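Local structure of UlvanLyase-PL25 (Pseudoalteromonas sp. PLSV, 5UAS) at residues 161-166 and 178-183. The protein cleaves ulvan, the sulfated rhamnose- and uronic acid-containing cell-wall polysaccharide of green seaweeds, as a beta-propeller lyase of family PL25. Numbering follows the deposited sequence.
With BDP (beta-D-glucopyranuronic acid), chain C.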
# COMPACT_ATOMS: atom_id res chain seq x y z
N PHE A 161 14.67 4.87 -9.76
CA PHE A 161 14.68 3.44 -9.44
C PHE A 161 13.83 3.25 -8.20
O PHE A 161 14.31 3.23 -7.08
CB PHE A 161 16.12 2.97 -9.21
CG PHE A 161 17.02 3.27 -10.36
CD1 PHE A 161 16.81 2.68 -11.59
CD2 PHE A 161 18.07 4.18 -10.22
CE1 PHE A 161 17.64 2.97 -12.67
CE2 PHE A 161 18.91 4.48 -11.29
CZ PHE A 161 18.70 3.88 -12.51
N GLY A 162 12.53 3.12 -8.43
CA GLY A 162 11.58 3.01 -7.33
C GLY A 162 10.37 2.17 -7.68
O GLY A 162 9.89 2.19 -8.83
N THR A 163 9.89 1.42 -6.69
CA THR A 163 8.59 0.76 -6.69
C THR A 163 8.03 0.90 -5.28
O THR A 163 8.77 0.83 -4.30
CB THR A 163 8.65 -0.75 -7.05
OG1 THR A 163 9.54 -1.00 -8.14
CG2 THR A 163 7.26 -1.25 -7.46
N TYR A 164 6.70 1.05 -5.20
CA TYR A 164 5.92 1.00 -3.96
C TYR A 164 6.09 2.23 -3.08
O TYR A 164 6.52 2.12 -1.92
CB TYR A 164 6.23 -0.27 -3.15
CG TYR A 164 6.00 -1.53 -3.96
CD1 TYR A 164 4.77 -1.80 -4.51
CD2 TYR A 164 7.06 -2.40 -4.24
CE1 TYR A 164 4.54 -2.96 -5.26
CE2 TYR A 164 6.87 -3.55 -5.00
CZ TYR A 164 5.59 -3.82 -5.51
OH TYR A 164 5.37 -4.95 -6.28
N ASN A 165 5.70 3.38 -3.61
CA ASN A 165 5.77 4.64 -2.88
C ASN A 165 4.87 4.67 -1.66
O ASN A 165 3.67 4.41 -1.75
CB ASN A 165 5.37 5.78 -3.81
CG ASN A 165 6.30 5.91 -4.95
OD1 ASN A 165 7.52 6.01 -4.76
ND2 ASN A 165 5.76 5.88 -6.15
N GLN A 166 5.44 5.07 -0.53
CA GLN A 166 4.67 5.25 0.69
C GLN A 166 5.14 6.54 1.31
O GLN A 166 6.32 6.66 1.65
CB GLN A 166 4.84 4.05 1.62
CG GLN A 166 4.58 2.76 0.84
CD GLN A 166 4.87 1.50 1.63
OE1 GLN A 166 4.43 1.37 2.77
NE2 GLN A 166 5.53 0.56 1.01
N PHE A 178 9.16 6.31 1.44
CA PHE A 178 9.66 4.95 1.49
C PHE A 178 9.32 4.24 0.18
O PHE A 178 8.20 4.39 -0.34
CB PHE A 178 9.02 4.19 2.65
CG PHE A 178 9.38 4.73 3.99
CD1 PHE A 178 8.75 5.85 4.49
CD2 PHE A 178 10.39 4.12 4.74
CE1 PHE A 178 9.10 6.37 5.71
CE2 PHE A 178 10.74 4.64 5.97
CZ PHE A 178 10.10 5.78 6.45
N PHE A 179 10.26 3.44 -0.31
CA PHE A 179 10.05 2.64 -1.52
C PHE A 179 11.16 1.60 -1.65
O PHE A 179 12.19 1.64 -0.95
CB PHE A 179 10.02 3.54 -2.79
CG PHE A 179 11.23 4.43 -2.95
CD1 PHE A 179 11.30 5.66 -2.29
CD2 PHE A 179 12.30 4.04 -3.75
CE1 PHE A 179 12.43 6.49 -2.43
CE2 PHE A 179 13.42 4.85 -3.91
CZ PHE A 179 13.49 6.09 -3.24
N ARG A 180 10.96 0.67 -2.58
CA ARG A 180 12.00 -0.25 -2.99
C ARG A 180 12.83 0.39 -4.12
O ARG A 180 12.27 0.83 -5.13
CB ARG A 180 11.38 -1.56 -3.44
CG ARG A 180 12.41 -2.59 -3.86
CD ARG A 180 11.67 -3.82 -4.38
NE ARG A 180 10.99 -3.53 -5.65
CZ ARG A 180 10.18 -4.37 -6.29
NH1 ARG A 180 9.88 -5.57 -5.77
NH2 ARG A 180 9.63 -3.99 -7.46
N HIS A 181 14.15 0.42 -3.94
CA HIS A 181 15.06 1.16 -4.83
C HIS A 181 15.42 0.32 -6.05
O HIS A 181 16.58 -0.02 -6.31
CB HIS A 181 16.30 1.58 -4.04
CG HIS A 181 17.14 2.67 -4.66
ND1 HIS A 181 17.83 2.52 -5.84
CD2 HIS A 181 17.46 3.91 -4.20
CE1 HIS A 181 18.52 3.62 -6.10
NE2 HIS A 181 18.31 4.48 -5.11
N GLY A 182 14.39 -0.03 -6.81
CA GLY A 182 14.54 -0.85 -8.00
C GLY A 182 13.47 -1.93 -8.08
O GLY A 182 12.36 -1.77 -7.55
N ALA A 183 13.79 -3.02 -8.79
CA ALA A 183 12.88 -4.16 -8.91
C ALA A 183 13.16 -5.15 -7.78
O ALA A 183 13.58 -4.71 -6.71
CB ALA A 183 13.00 -4.79 -10.30
C1 BDP C . 6.18 -8.26 -10.75
C2 BDP C . 5.26 -9.36 -10.18
C3 BDP C . 5.44 -9.34 -8.70
C4 BDP C . 5.17 -8.01 -8.11
C5 BDP C . 6.01 -6.97 -8.75
C6 BDP C . 7.42 -6.67 -8.13
O2 BDP C . 3.91 -9.08 -10.57
O3 BDP C . 6.70 -9.90 -8.29
O4 BDP C . 3.81 -7.56 -7.92
O5 BDP C . 6.00 -6.95 -10.14
O6A BDP C . 7.69 -7.01 -6.98
O6B BDP C . 8.25 -6.05 -8.81
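Thr163 and Arg180, and again Gln166 and Phe178, face each other as antiparallel hydrogen-bonded pairs with a beta bulge between them, at the open end of the hairpin formed by strands 165-169 and 175-180 in the propeller. In the bulge, Tyr164 and Asn165 lie opposite Phe179; Tyr164, where the chain turns a corner, has phi 73°. The Tyr164 and Arg180 side chains run side by side, pointing the same way. Arg180 extends with CG opposite its backbone N (chi1 -179°) and then bends at chi3, which brings the guanidinium alongside Thr163 and Tyr164. Arg180 NH2 donates to Thr163 OG1 at 3.1 Å, a little out of the guanidinium plane, while Thr163 OG1 donates in turn to Gly182 O at 3.0 Å. Through a bent bond, Arg180 NE reaches Gly182 O at 2.9 Å from the opposite face of the carbonyl plane; together the bonds to Thr163 and Gly182 restrict how the guanidinium can turn. Tyr164 CE2 lies over one guanidinium face, 3.6 Å from Arg180 CZ, with the ring and guanidinium planes steeply inclined at 68°; the carbonyl carbon of Ala183 lies over the centre of the other face. Thr163 CG2 sits over the centre of the Tyr164 ring. Held in this way, Arg180 grasps the glucuronate carboxylate with two nearly straight bonds, NH1 to BDP O6A at 2.9 Å and NH2 to BDP O6B at 2.8 Å. Tyr222 OH and His119 NE2 also hydrogen-bond to the glucuronate. Tyr164, assigned as the proton acceptor, has its OH 3.3 Å from BDP C5, a position consistent with that role. The paired donors would be expected to stabilise the negative charge that builds up on the carboxylate when C5 is deprotonated, making the C5 proton more acidic and easing beta-elimination.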